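Local coordinates for protein endolysin (Clostridium phage phictp1, PDB 5A6S) that is the truncated cell wall binding domain of a phage endolysin and probably directs the lytic enzyme to the wall of its clostridial host, at residues V39-A44 against Y55-I60; V5-G10 against T27-R32; M1-V6 against D21-P26. The protein carries 1 engineered substitution. All blocks are in the same frame, centred on the assembly; numbering follows the deposited sequence.

In the fold
Interactions 1 and 2 pair strands of one parallel sheet ordered 27-29, 3-7, 41-45, 58-60; interaction 3 sets the end of helix 11-23 and its loop against strand 3-7. Interactions 2 and 3 share that strand and belong to one beta-alpha-beta unit, in which helix 11-23 leads to strand 27-29; their centres lie about 12 Å apart. Interaction 1 closes the sheet at its other margin, its centre about 10 Å from that of interaction 3 and about 12 Å from that of interaction 2. At the seam between strands 3-7 and 41-45, Val6 N lies 2.9 Å from Tyr43 O, probably hydrogen-bonded. A glycerol, probably from the crystallisation liquor, sits about 3 Å from the side chain of Asn30.

Interaction 1: V39-A44 against Y55-I60; sequences VKNVYA and YLTTLI
Val42 engages Thr57 and Thr58 through both of its backbone polar atoms. Its N donates to the hydroxyl Thr57 OG1 at 2.6 Å, so a side chain serves as acceptor just before the regular ladder starts; with OG1 beside the backbone N of Thr57 (chi1 -46°) the hydroxyl faces the neighbouring strand. Val42 O is gripped twice, by Thr57 N at 2.8 Å, in the carbonyl plane on a lone pair, and by Thr58 N at 3.1 Å, tilted from that plane. The parallel ladder then runs on through Ala44, whose N donates to Thr58 O at 2.9 Å and whose O accepts from Ile60 N at 2.8 Å. Leu56 CD1 presses on Ala44 CB at 3.4 Å, a tight fit for two methyl carbons. Tyr43 and Thr58, paired in the ladder, send their side chains to the same face of the sheet, ring atom CD2 of Tyr43 3.8 Å from Thr58 CB. Tyr43 OH is hydrogen-bonded to Tyr75 OH of helix 65-77. Along its other edge strand 41-45 bonds to strand 3-7 through Tyr43 with Leu4 and Val6, while Ile60 packs against Leu19 of helix 11-23 and Val72 of helix 65-77.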
loop_
_atom_site.group_PDB
_atom_site.type_symbol
_atom_site.label_atom_id
_atom_site.label_comp_id
_atom_site.label_asym_id
_atom_site.label_seq_id
_atom_site.Cartn_x
_atom_site.Cartn_y
_atom_site.Cartn_z
ATOM N N VAL B 39 12.535 21.373 0.420
ATOM C CA VAL B 39 12.302 20.223 -0.446
ATOM C C VAL B 39 12.103 20.734 -1.818
ATOM O O VAL B 39 11.262 21.567 -2.053
ATOM C CB VAL B 39 11.079 19.339 0.011
ATOM C CG1 VAL B 39 10.782 18.252 -1.009
ATOM C CG2 VAL B 39 11.396 18.742 1.348
ATOM N N LYS B 40 12.833 20.192 -2.770
ATOM C CA LYS B 40 12.756 20.699 -4.126
ATOM C C LYS B 40 11.412 20.347 -4.793
ATOM O O LYS B 40 10.740 21.216 -5.342
ATOM C CB LYS B 40 13.915 20.145 -4.939
ATOM C CG LYS B 40 14.207 20.898 -6.225
ATOM C CD LYS B 40 15.190 22.051 -5.988
ATOM C CE LYS B 40 15.835 22.544 -7.288
ATOM N NZ LYS B 40 14.873 22.719 -8.429
ATOM N N ASN B 41 11.032 19.071 -4.721
ATOM C CA ASN B 41 9.782 18.559 -5.297
ATOM C C ASN B 41 8.951 17.853 -4.219
ATOM O O ASN B 41 9.329 16.805 -3.651
ATOM C CB ASN B 41 10.031 17.611 -6.487
ATOM C CG ASN B 41 10.995 18.179 -7.540
ATOM O OD1 ASN B 41 12.142 17.753 -7.640
ATOM N ND2 ASN B 41 10.521 19.084 -8.344
ATOM N N VAL B 42 7.816 18.458 -3.895
ATOM C CA VAL B 42 6.855 17.916 -2.942
ATOM C C VAL B 42 5.636 17.390 -3.721
ATOM O O VAL B 42 4.873 18.146 -4.322
ATOM C CB VAL B 42 6.388 18.992 -1.979
ATOM C CG1 VAL B 42 5.281 18.446 -1.088
ATOM C CG2 VAL B 42 7.587 19.428 -1.154
ATOM N N TYR B 43 5.541 16.077 -3.787
ATOM C CA TYR B 43 4.454 15.408 -4.434
ATOM C C TYR B 43 3.440 15.072 -3.362
ATOM O O TYR B 43 3.790 14.718 -2.225
ATOM C CB TYR B 43 4.954 14.123 -5.053
ATOM C CG TYR B 43 5.787 14.264 -6.253
ATOM C CD1 TYR B 43 7.149 14.472 -6.146
ATOM C CD2 TYR B 43 5.236 14.189 -7.514
ATOM C CE1 TYR B 43 7.933 14.540 -7.268
ATOM C CE2 TYR B 43 6.024 14.266 -8.637
ATOM C CZ TYR B 43 7.380 14.435 -8.481
ATOM O OH TYR B 43 8.157 14.542 -9.558
ATOM N N ALA B 44 2.177 15.246 -3.717
ATOM C CA ALA B 44 1.072 14.764 -2.889
ATOM C C ALA B 44 0.307 13.754 -3.686
ATOM O O ALA B 44 0.075 13.968 -4.872
ATOM C CB ALA B 44 0.113 15.890 -2.538
ATOM N N TYR B 55 3.809 24.439 0.129
ATOM C CA TYR B 55 5.013 24.023 -0.641
ATOM C C TYR B 55 4.788 22.908 -1.707
ATOM O O TYR B 55 5.744 22.498 -2.389
ATOM C CB TYR B 55 6.122 23.584 0.345
ATOM C CG TYR B 55 6.751 24.746 1.084
ATOM C CD1 TYR B 55 7.501 25.697 0.389
ATOM C CD2 TYR B 55 6.585 24.902 2.469
ATOM C CE1 TYR B 55 8.060 26.802 1.049
ATOM C CE2 TYR B 55 7.166 25.984 3.140
ATOM C CZ TYR B 55 7.900 26.921 2.429
ATOM O OH TYR B 55 8.446 27.988 3.103
ATOM N N LEU B 56 3.542 22.470 -1.899
ATOM C CA LEU B 56 3.212 21.409 -2.844
ATOM C C LEU B 56 3.652 21.753 -4.240
ATOM O O LEU B 56 3.405 22.834 -4.685
ATOM C CB LEU B 56 1.700 21.117 -2.761
ATOM C CG LEU B 56 1.018 20.139 -3.720
ATOM C CD1 LEU B 56 1.617 18.768 -3.525
ATOM C CD2 LEU B 56 -0.471 20.038 -3.467
ATOM N N THR B 57 4.349 20.840 -4.927
ATOM C CA THR B 57 4.822 21.010 -6.291
ATOM C C THR B 57 3.865 20.325 -7.281
ATOM O O THR B 57 3.569 20.842 -8.363
ATOM C CB THR B 57 6.203 20.231 -6.507
ATOM O OG1 THR B 57 7.103 20.457 -5.454
ATOM C CG2 THR B 57 6.862 20.556 -7.709
ATOM N N THR B 58 3.446 19.087 -6.957
ATOM C CA THR B 58 2.620 18.312 -7.871
ATOM C C THR B 58 1.623 17.465 -7.059
ATOM O O THR B 58 2.021 16.744 -6.151
ATOM C CB THR B 58 3.517 17.328 -8.665
ATOM O OG1 THR B 58 4.393 18.016 -9.576
ATOM C CG2 THR B 58 2.687 16.384 -9.512
ATOM N N LEU B 59 0.352 17.479 -7.444
ATOM C CA LEU B 59 -0.683 16.674 -6.803
ATOM C C LEU B 59 -1.074 15.640 -7.812
ATOM O O LEU B 59 -1.396 15.986 -8.940
ATOM C CB LEU B 59 -1.905 17.525 -6.461
ATOM C CG LEU B 59 -3.205 16.776 -6.158
ATOM C CD1 LEU B 59 -3.045 16.193 -4.769
ATOM C CD2 LEU B 59 -4.437 17.709 -6.211
ATOM N N ILE B 60 -1.036 14.370 -7.418
ATOM C CA ILE B 60 -1.491 13.286 -8.306
ATOM C C ILE B 60 -2.670 12.627 -7.590
ATOM O O ILE B 60 -2.512 12.060 -6.489
ATOM C CB ILE B 60 -0.414 12.197 -8.486
ATOM C CG1 ILE B 60 0.847 12.803 -9.070
ATOM C CG2 ILE B 60 -0.946 11.150 -9.456
ATOM C CD1 ILE B 60 2.032 11.865 -9.155
#

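Interaction 2: V5-G10 against T27-R32; sequences VVYNDG and TINNAR
Strands 5-7 and 27-29 run parallel, 4.7 Å apart at closest approach with directions 29° apart, bonded from Ile28 N to Val5 O, Tyr7 N to Ile28 O and Asn30 N to Tyr7 O. The Asn29 and Tyr7 side chains cross at about a right angle, ring and amide planes 54° apart. Tyr7 CG sits between its backbone N and carbonyl carbon (chi1 62°), which brings the ring alongside Asn29, whose CA lies over one face toward the rim, 3.9 Å from the centroid in a CH-pi contact. Two waters at the ring edge meet Tyr7 OH: one also binds Thr27 OG1 and Arg32 NH1, the other Asn29 ND2. Asn29 ND2 donates to Asp9 OD1 at 2.8 Å, on the anti side but well out of the carboxylate plane, while Asn29 OD1 takes Ala31 N at 2.9 Å in an Asx turn. Asn30 ND2 reaches Asn8 OD1 at 2.9 Å and also Gln51 O. The Arg32 guanidinium, over Asn29 CB, pairs with an acidic side chain of another protein chain. These are the two strands of the beta-alpha-beta unit 3-7, 11-23, 27-29: its helix packs Ala16 on Val5 and Tyr7, and strand 41-45 flanks strand 3-7 on its far edge.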
loop_
_atom_site.group_PDB
_atom_site.type_symbol
_atom_site.label_atom_id
_atom_site.label_comp_id
_atom_site.label_asym_id
_atom_site.label_seq_id
_atom_site.Cartn_x
_atom_site.Cartn_y
_atom_site.Cartn_z
ATOM N N VAL B 5 7.158 12.493 -0.945
ATOM C CA VAL B 5 5.787 12.158 -1.223
ATOM C C VAL B 5 4.966 12.157 0.053
ATOM O O VAL B 5 5.210 11.425 0.994
ATOM C CB VAL B 5 5.678 10.812 -1.941
ATOM C CG1 VAL B 5 4.259 10.601 -2.435
ATOM C CG2 VAL B 5 6.645 10.748 -3.114
ATOM N N VAL B 6 3.909 12.959 0.025
ATOM C CA VAL B 6 2.934 13.125 1.114
ATOM C C VAL B 6 1.626 12.395 0.772
ATOM O O VAL B 6 1.136 12.411 -0.377
ATOM C CB VAL B 6 2.561 14.625 1.352
ATOM C CG1 VAL B 6 1.845 14.808 2.689
ATOM C CG2 VAL B 6 3.780 15.494 1.360
ATOM N N TYR B 7 1.097 11.739 1.772
ATOM C CA TYR B 7 -0.166 10.998 1.707
ATOM C C TYR B 7 -0.974 11.289 2.982
ATOM O O TYR B 7 -0.406 11.599 4.021
ATOM C CB TYR B 7 0.113 9.507 1.578
ATOM C CG TYR B 7 0.839 8.971 2.745
ATOM C CD1 TYR B 7 0.165 8.520 3.858
ATOM C CD2 TYR B 7 2.227 8.982 2.799
ATOM C CE1 TYR B 7 0.850 8.035 4.923
ATOM C CE2 TYR B 7 2.909 8.512 3.870
ATOM C CZ TYR B 7 2.254 8.047 4.925
ATOM O OH TYR B 7 2.939 7.616 5.991
ATOM N N ASN B 8 -2.299 11.160 2.873
ATOM C CA ASN B 8 -3.150 11.044 4.055
ATOM C C ASN B 8 -3.364 9.566 4.427
ATOM O O ASN B 8 -3.309 8.685 3.553
ATOM C CB ASN B 8 -4.506 11.716 3.752
ATOM C CG ASN B 8 -4.354 13.198 3.476
ATOM O OD1 ASN B 8 -4.129 14.009 4.396
ATOM N ND2 ASN B 8 -4.443 13.547 2.247
ATOM N N ASP B 9 -3.568 9.295 5.705
ATOM C CA ASP B 9 -3.917 7.945 6.192
ATOM C C ASP B 9 -4.845 7.250 5.229
ATOM O O ASP B 9 -5.858 7.829 4.799
ATOM C CB ASP B 9 -4.734 8.053 7.470
ATOM C CG ASP B 9 -3.940 8.272 8.710
ATOM O OD1 ASP B 9 -2.703 8.100 8.795
ATOM O OD2 ASP B 9 -4.637 8.580 9.703
ATOM N N GLY B 10 -4.619 5.988 4.976
ATOM C CA GLY B 10 -5.586 5.195 4.250
ATOM C C GLY B 10 -5.027 4.693 2.923
ATOM O O GLY B 10 -3.767 4.491 2.773
ATOM N N THR B 27 8.597 9.055 2.090
ATOM C CA THR B 27 7.169 9.486 2.157
ATOM C C THR B 27 6.973 10.099 3.503
ATOM O O THR B 27 7.705 9.839 4.440
ATOM C CB THR B 27 6.203 8.287 2.068
ATOM O OG1 THR B 27 6.427 7.391 3.175
ATOM C CG2 THR B 27 6.402 7.540 0.708
ATOM N N ILE B 28 5.933 10.914 3.622
ATOM C CA ILE B 28 5.583 11.419 4.911
ATOM C C ILE B 28 4.047 11.486 5.006
ATOM O O ILE B 28 3.362 11.884 4.037
ATOM C CB ILE B 28 6.237 12.814 5.162
ATOM C CG1 ILE B 28 5.959 13.302 6.580
ATOM C CG2 ILE B 28 5.713 13.745 4.105
ATOM C CD1 ILE B 28 6.814 14.479 7.132
ATOM N N ASN B 29 3.551 11.095 6.174
ATOM C CA ASN B 29 2.147 11.246 6.550
ATOM C C ASN B 29 1.844 12.753 6.720
ATOM O O ASN B 29 2.497 13.406 7.498
ATOM C CB ASN B 29 1.834 10.481 7.801
ATOM C CG ASN B 29 0.314 10.322 8.032
ATOM O OD1 ASN B 29 -0.484 11.306 7.912
ATOM N ND2 ASN B 29 -0.073 9.109 8.372
ATOM N N ASN B 30 0.932 13.242 5.906
ATOM C CA ASN B 30 0.342 14.595 6.005
ATOM C C ASN B 30 -0.053 15.084 7.390
ATOM O O ASN B 30 -0.010 16.287 7.610
ATOM C CB ASN B 30 -0.890 14.722 5.086
ATOM C CG ASN B 30 -1.239 16.219 4.710
ATOM O OD1 ASN B 30 -0.392 17.131 4.652
ATOM N ND2 ASN B 30 -2.494 16.427 4.411
ATOM N N ALA B 31 -0.373 14.203 8.316
ATOM C CA ALA B 31 -0.668 14.602 9.704
ATOM C C ALA B 31 0.561 15.057 10.488
ATOM O O ALA B 31 0.433 15.693 11.536
ATOM C CB ALA B 31 -1.367 13.479 10.443
ATOM N N ARG B 32 1.767 14.822 9.956
ATOM C CA ARG B 32 2.949 15.126 10.659
ATOM C C ARG B 32 3.326 16.577 10.400
ATOM O O ARG B 32 3.359 17.036 9.265
ATOM C CB ARG B 32 4.120 14.195 10.256
ATOM C CG ARG B 32 3.941 12.776 10.742
ATOM C CD ARG B 32 4.938 11.833 10.001
ATOM N NE ARG B 32 4.562 10.498 10.212
ATOM C CZ ARG B 32 4.867 9.511 9.378
ATOM N NH1 ARG B 32 5.637 9.714 8.326
ATOM N NH2 ARG B 32 4.398 8.325 9.625
HETATM O O HOH W 1 5.593 7.654 6.192
HETATM O O HOH W 2 1.440 6.427 8.229
HETATM O O HOH W 3 -3.124 11.392 7.623
#

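Interaction 3: M1-V6 against D21-P26; sequences MENLVV and DRLACP. Engineered in segment 1-6: Met1 (natural residue Val).
The pyrrolidine ring of Pro26, puckered C-gamma exo, meets segment 1-6 at three of its carbons. Its CG touches Met1 SD at 3.9 Å, its CB touches Leu4 CD1 at 3.9 Å, and its CD lies 3.5 Å from Asn3 O. Met1, an engineered residue, slides past the ring in the opposite direction: its chain is extended at the first two torsions and bends at the third (chi3 -68°), which leaves the terminal CE also close to Pro26 CG. The carbonyl of Pro26 supplies the polar tie of the contact, accepting from Val5 N at 3.2 Å with the donor tilted 17° from the carbonyl plane. This bond joins the end of the loop to strand 3-7 just before the parallel pairing with strand 27-29. Leu4 CD1 lies 3.5 Å from the same Pro26 O, so a methyl and an N-H both approach that oxygen.

Cys25 packs from the next position back along the loop. Its CB sits against Asn3 CB at 3.8 Å. SG, placed between the backbone N and the carbonyl carbon (chi1 73°), turns to Val5 CG2 at 3.7 Å. Leu23, from the last turn of the helix, adds its CD1 to the same Val5 methyl at 4.2 Å. The helix ends in a Schellman motif, with Ala24 (positive phi) as C-prime, in which Cys25 N returns to Ala20 O and Ala24 N makes a weak bond to Asp21 O. The contact thus lies at the helix-to-strand turn of the beta-alpha-beta unit: Val5 also packs on Ala16 and Leu19 of helix 11-23, Leu4 leans on Ile28 of strand 27-29, and Leu23 meets Tyr43 of strand 41-45.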
loop_
_atom_site.group_PDB
_atom_site.type_symbol
_atom_site.label_atom_id
_atom_site.label_comp_id
_atom_site.label_asym_id
_atom_site.label_seq_id
_atom_site.Cartn_x
_atom_site.Cartn_y
_atom_site.Cartn_z
ATOM N N MET B 1 16.366 18.266 0.269
ATOM C CA MET B 1 15.967 16.935 -0.219
ATOM C C MET B 1 15.345 17.148 -1.572
ATOM O O MET B 1 14.517 18.044 -1.751
ATOM C CB MET B 1 14.956 16.334 0.787
ATOM C CG MET B 1 14.402 14.935 0.524
ATOM S SD MET B 1 13.060 14.475 1.722
ATOM C CE MET B 1 13.839 14.297 3.338
ATOM N N GLU B 2 15.661 16.273 -2.527
ATOM C CA GLU B 2 15.193 16.473 -3.877
ATOM C C GLU B 2 13.697 16.147 -4.040
ATOM O O GLU B 2 13.002 16.829 -4.805
ATOM C CB GLU B 2 15.978 15.570 -4.821
ATOM C CG GLU B 2 15.549 15.657 -6.274
ATOM C CD GLU B 2 16.125 16.867 -6.997
ATOM O OE1 GLU B 2 16.865 17.637 -6.337
ATOM O OE2 GLU B 2 15.862 17.008 -8.213
ATOM N N ASN B 3 13.235 15.066 -3.390
ATOM C CA ASN B 3 11.835 14.625 -3.589
ATOM C C ASN B 3 11.265 14.107 -2.297
ATOM O O ASN B 3 11.970 13.424 -1.510
ATOM C CB ASN B 3 11.745 13.496 -4.629
ATOM C CG ASN B 3 12.147 13.895 -6.033
ATOM O OD1 ASN B 3 11.509 14.715 -6.716
ATOM N ND2 ASN B 3 13.181 13.206 -6.535
ATOM N N LEU B 4 9.971 14.355 -2.100
ATOM C CA LEU B 4 9.217 13.812 -0.987
ATOM C C LEU B 4 7.757 13.595 -1.425
ATOM O O LEU B 4 7.200 14.400 -2.177
ATOM C CB LEU B 4 9.260 14.810 0.177
ATOM C CG LEU B 4 8.604 14.487 1.472
ATOM C CD1 LEU B 4 9.176 13.250 2.131
ATOM C CD2 LEU B 4 8.755 15.667 2.421
ATOM N N VAL B 5 7.158 12.493 -0.945
ATOM C CA VAL B 5 5.787 12.158 -1.223
ATOM C C VAL B 5 4.966 12.157 0.053
ATOM O O VAL B 5 5.210 11.425 0.994
ATOM C CB VAL B 5 5.678 10.812 -1.941
ATOM C CG1 VAL B 5 4.259 10.601 -2.435
ATOM C CG2 VAL B 5 6.645 10.748 -3.114
ATOM N N VAL B 6 3.909 12.959 0.025
ATOM C CA VAL B 6 2.934 13.125 1.114
ATOM C C VAL B 6 1.626 12.395 0.772
ATOM O O VAL B 6 1.136 12.411 -0.377
ATOM C CB VAL B 6 2.561 14.625 1.352
ATOM C CG1 VAL B 6 1.845 14.808 2.689
ATOM C CG2 VAL B 6 3.780 15.494 1.360
ATOM N N ASP B 21 8.961 4.668 -4.394
ATOM C CA ASP B 21 9.889 3.667 -4.883
ATOM C C ASP B 21 10.487 4.156 -6.210
ATOM O O ASP B 21 11.678 3.960 -6.491
ATOM C CB ASP B 21 9.168 2.349 -5.113
ATOM C CG ASP B 21 8.838 1.625 -3.850
ATOM O OD1 ASP B 21 9.407 1.890 -2.753
ATOM O OD2 ASP B 21 8.081 0.609 -3.942
ATOM N N ARG B 22 9.649 4.662 -7.088
ATOM C CA ARG B 22 10.135 5.046 -8.387
ATOM C C ARG B 22 11.058 6.285 -8.292
ATOM O O ARG B 22 12.125 6.288 -8.926
ATOM C CB ARG B 22 9.057 5.299 -9.368
ATOM C CG ARG B 22 9.606 5.903 -10.633
ATOM C CD ARG B 22 10.381 4.883 -11.445
ATOM N NE ARG B 22 10.757 5.503 -12.734
ATOM C CZ ARG B 22 11.731 6.416 -12.880
ATOM N NH1 ARG B 22 12.445 6.870 -11.831
ATOM N NH2 ARG B 22 12.000 6.886 -14.085
ATOM N N LEU B 23 10.690 7.266 -7.494
ATOM C CA LEU B 23 11.550 8.425 -7.211
ATOM C C LEU B 23 12.722 8.132 -6.290
ATOM O O LEU B 23 13.581 8.995 -6.127
ATOM C CB LEU B 23 10.758 9.569 -6.607
ATOM C CG LEU B 23 9.634 10.107 -7.496
ATOM C CD1 LEU B 23 8.822 11.087 -6.678
ATOM C CD2 LEU B 23 10.037 10.707 -8.840
ATOM N N ALA B 24 12.737 6.949 -5.657
ATOM C CA ALA B 24 13.701 6.573 -4.659
ATOM C C ALA B 24 13.796 7.636 -3.572
ATOM O O ALA B 24 14.910 8.128 -3.237
ATOM C CB ALA B 24 15.114 6.399 -5.280
ATOM N N CYS B 25 12.662 7.934 -2.930
ATOM C CA CYS B 25 12.659 8.995 -1.982
ATOM C C CYS B 25 11.845 8.638 -0.720
ATOM O O CYS B 25 11.247 7.583 -0.668
ATOM C CB CYS B 25 12.076 10.191 -2.687
ATOM S SG CYS B 25 10.298 10.206 -3.005
ATOM N N PRO B 26 11.794 9.541 0.264
ATOM C CA PRO B 26 10.923 9.227 1.404
ATOM C C PRO B 26 9.432 9.533 1.161
ATOM O O PRO B 26 9.075 10.256 0.244
ATOM C CB PRO B 26 11.443 10.119 2.515
ATOM C CG PRO B 26 12.774 10.628 2.042
ATOM C CD PRO B 26 12.657 10.698 0.549
#